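Local coordinates for protein cytidylyltransferase (Leptospira borgpetersenii serovar Hardjo-bovis, PDB 6OEW) that probably transfers a nucleotidyl group, as a metal-dependent cytidylyltransferase with a GT-A-type fold, at residues A[37-50]-A[109-122]. Residues are numbered along the deposited sequence; the frame is centred on the assembly and turned at random.
Sequences ILGFMLERLKFSKF and CPLIDSKILDLMVD. With EDO (1,2-ethanediol), chain D.
Over one face of the Arg44 guanidinium lies ethanediol, probably from the crystallisation liquor; near its edge, but tilted, is Ile112 O, which NE meets from above the carbonyl plane at 2.8 Å. NH2 adds weak bonds to Leu111 O and Ile112 O. The Phe40 ring has Pro110 O at its edge. Phe50 has Lys49 CG over one face and Asp118 OD1 at its edge, ring and carboxylate 83° apart; Val121 CG1 comes obliquely to CZ at 3.4 Å.

In this GT-A-type fold, helix 37-45 lies on the type I turn Cys109–Ile112, just after magnesium-binding Asp108, and the chain beyond it runs along the start of helix 114-126. Arginine suits the helix-on-turn junction: its bend at chi3 (64°) brings NE to the turn, while NH1 reaches Phe222 O. Pro110 O, buried without a hydrogen-bond partner, receives a CA-H...O contact from Met41 CA (3.5 Å). Flexible Met41 sets CG against Ile112 CG2 and CE against Cys109 O. Leu45 CD2 touches Leu117 CD1 at 3.7 Å, crossing at about a right angle; both rest on strand 101-106.

Asp118 suits its place by accepting through both oxygens. Ser48 OG accepts from Phe50 N, an ST turn, leaving its proton for OD1 (2.6 Å). OD2 takes Lys49 N, 29° out of the carboxylate plane, and a water shared with Ser114 OG and Phe47 O. Lys49 NZ bridges to the syn lone pair of Asp122 OD2 at 2.8 Å.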
loop_
_atom_site.group_PDB
_atom_site.type_symbol
_atom_site.label_atom_id
_atom_site.label_comp_id
_atom_site.label_asym_id
_atom_site.label_seq_id
_atom_site.Cartn_x
_atom_site.Cartn_y
_atom_site.Cartn_z
ATOM N N ILE A 37 0.968 -10.824 -8.759
ATOM C CA ILE A 37 1.270 -10.107 -7.512
ATOM C C ILE A 37 0.217 -9.028 -7.247
ATOM O O ILE A 37 -0.383 -8.971 -6.165
ATOM C CB ILE A 37 2.688 -9.508 -7.565
ATOM C CG1 ILE A 37 3.738 -10.607 -7.323
ATOM C CG2 ILE A 37 2.826 -8.373 -6.582
ATOM C CD1 ILE A 37 3.875 -11.005 -5.868
ATOM N N LEU A 38 -0.038 -8.174 -8.236
ATOM C CA LEU A 38 -1.017 -7.103 -8.042
ATOM C C LEU A 38 -2.434 -7.653 -7.922
ATOM O O LEU A 38 -3.222 -7.168 -7.096
ATOM C CB LEU A 38 -0.932 -6.087 -9.184
ATOM C CG LEU A 38 -1.896 -4.886 -9.096
ATOM C CD1 LEU A 38 -1.833 -4.152 -7.740
ATOM C CD2 LEU A 38 -1.606 -3.904 -10.216
ATOM N N GLY A 39 -2.785 -8.669 -8.720
ATOM C CA GLY A 39 -4.119 -9.258 -8.593
ATOM C C GLY A 39 -4.377 -9.858 -7.218
ATOM O O GLY A 39 -5.473 -9.724 -6.657
ATOM N N PHE A 40 -3.372 -10.527 -6.657
ATOM C CA PHE A 40 -3.471 -11.044 -5.296
ATOM C C PHE A 40 -3.789 -9.934 -4.302
ATOM O O PHE A 40 -4.640 -10.104 -3.412
ATOM C CB PHE A 40 -2.155 -11.730 -4.927
ATOM C CG PHE A 40 -2.283 -12.737 -3.834
ATOM C CD1 PHE A 40 -2.311 -14.096 -4.134
ATOM C CD2 PHE A 40 -2.377 -12.339 -2.506
ATOM C CE1 PHE A 40 -2.421 -15.048 -3.132
ATOM C CE2 PHE A 40 -2.497 -13.303 -1.490
ATOM C CZ PHE A 40 -2.528 -14.646 -1.807
ATOM N N MET A 41 -3.091 -8.804 -4.418
ATOM C CA MET A 41 -3.337 -7.660 -3.546
ATOM C C MET A 41 -4.776 -7.168 -3.666
ATOM O O MET A 41 -5.450 -6.921 -2.657
ATOM C CB MET A 41 -2.364 -6.535 -3.882
ATOM C CG MET A 41 -2.354 -5.411 -2.847
ATOM S SD MET A 41 -1.312 -4.050 -3.408
ATOM C CE MET A 41 -1.514 -2.905 -2.022
ATOM N N LEU A 42 -5.258 -7.024 -4.898
ATOM C CA LEU A 42 -6.618 -6.558 -5.113
ATOM C C LEU A 42 -7.629 -7.526 -4.503
ATOM O O LEU A 42 -8.600 -7.098 -3.875
ATOM C CB LEU A 42 -6.861 -6.353 -6.608
ATOM C CG LEU A 42 -6.023 -5.244 -7.275
ATOM C CD1 LEU A 42 -6.334 -5.138 -8.759
ATOM C CD2 LEU A 42 -6.271 -3.894 -6.605
ATOM N N GLU A 43 -7.394 -8.834 -4.637
ATOM C CA GLU A 43 -8.299 -9.806 -4.020
ATOM C C GLU A 43 -8.313 -9.672 -2.500
ATOM O O GLU A 43 -9.371 -9.808 -1.870
ATOM C CB GLU A 43 -7.912 -11.226 -4.427
ATOM C CG GLU A 43 -8.208 -11.530 -5.875
ATOM C CD GLU A 43 -8.108 -12.999 -6.180
ATOM O OE1 GLU A 43 -8.612 -13.817 -5.389
ATOM O OE2 GLU A 43 -7.504 -13.340 -7.211
ATOM N N ARG A 44 -7.153 -9.389 -1.892
ATOM C CA ARG A 44 -7.105 -9.182 -0.447
ATOM C C ARG A 44 -7.839 -7.910 -0.033
ATOM O O ARG A 44 -8.479 -7.870 1.028
ATOM C CB ARG A 44 -5.650 -9.164 0.018
ATOM C CG ARG A 44 -5.074 -10.582 0.055
ATOM C CD ARG A 44 -3.638 -10.627 0.533
ATOM N NE ARG A 44 -3.456 -10.186 1.921
ATOM C CZ ARG A 44 -3.713 -10.919 3.002
ATOM N NH1 ARG A 44 -4.213 -12.150 2.904
ATOM N NH2 ARG A 44 -3.468 -10.415 4.205
ATOM N N LEU A 45 -7.779 -6.872 -0.854
ATOM C CA LEU A 45 -8.472 -5.631 -0.529
ATOM C C LEU A 45 -9.973 -5.708 -0.780
ATOM O O LEU A 45 -10.707 -4.839 -0.297
ATOM C CB LEU A 45 -7.863 -4.478 -1.324
ATOM C CG LEU A 45 -6.455 -4.123 -0.868
ATOM C CD1 LEU A 45 -5.777 -3.225 -1.895
ATOM C CD2 LEU A 45 -6.529 -3.403 0.442
ATOM N N LYS A 46 -10.444 -6.717 -1.521
ATOM C CA LYS A 46 -11.883 -6.904 -1.679
ATOM C C LYS A 46 -12.570 -7.162 -0.348
ATOM O O LYS A 46 -13.782 -6.949 -0.244
ATOM C CB LYS A 46 -12.182 -8.057 -2.641
ATOM N N PHE A 47 -11.831 -7.617 0.667
ATOM C CA PHE A 47 -12.419 -7.879 1.979
ATOM C C PHE A 47 -12.556 -6.623 2.838
ATOM O O PHE A 47 -13.127 -6.704 3.932
ATOM C CB PHE A 47 -11.586 -8.924 2.730
ATOM C CG PHE A 47 -11.589 -10.291 2.076
ATOM C CD1 PHE A 47 -12.635 -11.180 2.295
ATOM C CD2 PHE A 47 -10.552 -10.681 1.241
ATOM C CE1 PHE A 47 -12.647 -12.428 1.702
ATOM C CE2 PHE A 47 -10.566 -11.933 0.646
ATOM C CZ PHE A 47 -11.611 -12.802 0.877
ATOM N N SER A 48 -12.045 -5.479 2.389
ATOM C CA SER A 48 -12.153 -4.250 3.166
ATOM C C SER A 48 -13.586 -3.739 3.153
ATOM O O SER A 48 -14.289 -3.844 2.142
ATOM C CB SER A 48 -11.221 -3.179 2.606
ATOM O OG SER A 48 -11.469 -1.913 3.207
ATOM N N LYS A 49 -14.033 -3.184 4.285
ATOM C CA LYS A 49 -15.335 -2.537 4.224
ATOM C C LYS A 49 -15.325 -1.316 3.310
ATOM O O LYS A 49 -16.397 -0.807 2.979
ATOM C CB LYS A 49 -15.817 -2.165 5.634
ATOM C CG LYS A 49 -14.898 -1.217 6.378
ATOM C CD LYS A 49 -15.605 -0.590 7.596
ATOM C CE LYS A 49 -15.313 -1.338 8.888
ATOM N NZ LYS A 49 -15.634 -0.506 10.084
ATOM N N PHE A 50 -14.155 -0.856 2.861
ATOM C CA PHE A 50 -14.059 0.252 1.915
ATOM C C PHE A 50 -13.696 -0.206 0.501
ATOM O O PHE A 50 -13.171 0.587 -0.290
ATOM C CB PHE A 50 -13.057 1.289 2.430
ATOM C CG PHE A 50 -13.357 1.754 3.834
ATOM C CD1 PHE A 50 -14.366 2.691 4.079
ATOM C CD2 PHE A 50 -12.663 1.235 4.921
ATOM C CE1 PHE A 50 -14.653 3.104 5.367
ATOM C CE2 PHE A 50 -12.957 1.643 6.209
ATOM C CZ PHE A 50 -13.958 2.574 6.437
ATOM N N CYS A 109 3.070 -4.274 -1.954
ATOM C CA CYS A 109 2.571 -4.819 -0.692
ATOM C C CYS A 109 1.445 -5.822 -0.934
ATOM O O CYS A 109 0.311 -5.631 -0.463
ATOM C CB CYS A 109 2.082 -3.690 0.208
ATOM S SG CYS A 109 3.378 -2.578 0.750
ATOM N N PRO A 110 1.731 -6.922 -1.629
ATOM C CA PRO A 110 0.649 -7.830 -2.035
ATOM C C PRO A 110 -0.069 -8.522 -0.887
ATOM O O PRO A 110 -1.185 -9.005 -1.111
ATOM C CB PRO A 110 1.376 -8.852 -2.913
ATOM C CG PRO A 110 2.775 -8.861 -2.364
ATOM C CD PRO A 110 3.042 -7.412 -2.101
ATOM N N LEU A 111 0.525 -8.633 0.307
ATOM C CA LEU A 111 -0.119 -9.316 1.429
ATOM C C LEU A 111 -0.778 -8.349 2.396
ATOM O O LEU A 111 -1.083 -8.738 3.534
ATOM C CB LEU A 111 0.871 -10.202 2.187
ATOM C CG LEU A 111 1.601 -11.235 1.311
ATOM C CD1 LEU A 111 2.383 -12.214 2.145
ATOM C CD2 LEU A 111 0.642 -11.986 0.399
ATOM N N ILE A 112 -1.010 -7.107 1.960
ATOM C CA ILE A 112 -1.685 -6.112 2.787
ATOM C C ILE A 112 -2.942 -6.713 3.404
ATOM O O ILE A 112 -3.651 -7.503 2.769
ATOM C CB ILE A 112 -1.999 -4.873 1.928
ATOM C CG1 ILE A 112 -2.325 -3.669 2.815
ATOM C CG2 ILE A 112 -3.083 -5.190 0.849
ATOM C CD1 ILE A 112 -1.084 -2.967 3.350
ATOM N N ASP A 113 -3.200 -6.362 4.664
ATOM C CA ASP A 113 -4.291 -6.945 5.450
ATOM C C ASP A 113 -5.421 -5.924 5.531
ATOM O O ASP A 113 -5.228 -4.814 6.044
ATOM C CB ASP A 113 -3.800 -7.350 6.844
ATOM C CG ASP A 113 -4.895 -8.016 7.712
ATOM O OD1 ASP A 113 -6.090 -7.705 7.559
ATOM O OD2 ASP A 113 -4.555 -8.844 8.573
ATOM N N SER A 114 -6.591 -6.290 5.001
ATOM C CA SER A 114 -7.682 -5.322 4.946
ATOM C C SER A 114 -8.220 -5.002 6.338
ATOM O O SER A 114 -8.784 -3.914 6.544
ATOM C CB SER A 114 -8.790 -5.840 4.023
ATOM O OG SER A 114 -9.500 -6.919 4.634
ATOM N N LYS A 115 -8.035 -5.902 7.314
ATOM C CA LYS A 115 -8.534 -5.623 8.661
ATOM C C LYS A 115 -7.731 -4.512 9.324
ATOM O O LYS A 115 -8.295 -3.662 10.024
ATOM C CB LYS A 115 -8.515 -6.900 9.522
ATOM N N ILE A 116 -6.415 -4.496 9.117
ATOM C CA ILE A 116 -5.593 -3.411 9.638
ATOM C C ILE A 116 -5.965 -2.102 8.957
ATOM O O ILE A 116 -6.129 -1.061 9.607
ATOM C CB ILE A 116 -4.099 -3.734 9.451
ATOM C CG1 ILE A 116 -3.743 -5.016 10.213
ATOM C CG2 ILE A 116 -3.223 -2.526 9.855
ATOM C CD1 ILE A 116 -2.324 -5.486 10.004
ATOM N N LEU A 117 -6.092 -2.135 7.627
ATOM C CA LEU A 117 -6.532 -0.949 6.897
ATOM C C LEU A 117 -7.842 -0.410 7.468
ATOM O O LEU A 117 -7.961 0.788 7.730
ATOM C CB LEU A 117 -6.672 -1.281 5.407
ATOM C CG LEU A 117 -6.899 -0.164 4.384
ATOM C CD1 LEU A 117 -6.404 -0.663 2.981
ATOM C CD2 LEU A 117 -8.381 0.290 4.332
ATOM N N ASP A 118 -8.827 -1.290 7.700
ATOM C CA ASP A 118 -10.133 -0.815 8.154
ATOM C C ASP A 118 -10.051 -0.226 9.553
ATOM O O ASP A 118 -10.726 0.768 9.853
ATOM C CB ASP A 118 -11.159 -1.947 8.122
ATOM C CG ASP A 118 -11.536 -2.353 6.698
ATOM O OD1 ASP A 118 -11.117 -1.657 5.741
ATOM O OD2 ASP A 118 -12.259 -3.356 6.544
ATOM N N LEU A 119 -9.251 -0.841 10.433
ATOM C CA LEU A 119 -9.096 -0.305 11.787
ATOM C C LEU A 119 -8.481 1.078 11.750
ATOM O O LEU A 119 -8.859 1.965 12.526
ATOM C CB LEU A 119 -8.224 -1.237 12.632
ATOM C CG LEU A 119 -8.834 -2.544 13.129
ATOM C CD1 LEU A 119 -7.770 -3.455 13.744
ATOM C CD2 LEU A 119 -9.936 -2.224 14.162
ATOM N N MET A 120 -7.494 1.271 10.872
ATOM C CA MET A 120 -6.838 2.565 10.771
ATOM C C MET A 120 -7.792 3.609 10.226
ATOM O O MET A 120 -7.812 4.747 10.715
ATOM C CB MET A 120 -5.576 2.463 9.901
ATOM C CG MET A 120 -4.428 1.757 10.623
ATOM S SD MET A 120 -2.950 1.580 9.570
ATOM C CE MET A 120 -2.464 3.291 9.358
ATOM N N VAL A 121 -8.603 3.242 9.227
ATOM C CA VAL A 121 -9.569 4.203 8.705
ATOM C C VAL A 121 -10.584 4.553 9.790
ATOM O O VAL A 121 -10.951 5.720 9.958
ATOM C CB VAL A 121 -10.271 3.668 7.443
ATOM C CG1 VAL A 121 -11.365 4.643 7.043
ATOM C CG2 VAL A 121 -9.277 3.471 6.253
ATOM N N ASP A 122 -11.050 3.541 10.543
ATOM C CA ASP A 122 -12.014 3.796 11.616
ATOM C C ASP A 122 -11.447 4.775 12.635
ATOM O O ASP A 122 -12.140 5.708 13.071
ATOM C CB ASP A 122 -12.405 2.478 12.300
ATOM C CG ASP A 122 -13.475 1.710 11.538
ATOM O OD1 ASP A 122 -13.992 2.243 10.528
ATOM O OD2 ASP A 122 -13.794 0.574 11.950
HETATM C C1 EDO D . -8.185 -10.450 4.704
HETATM O O1 EDO D . -8.946 -9.436 5.380
HETATM C C2 EDO D . -6.884 -9.870 4.137
HETATM O O2 EDO D . -7.176 -8.716 3.334
HETATM O O HOH W 1 -11.208 -6.002 6.425
#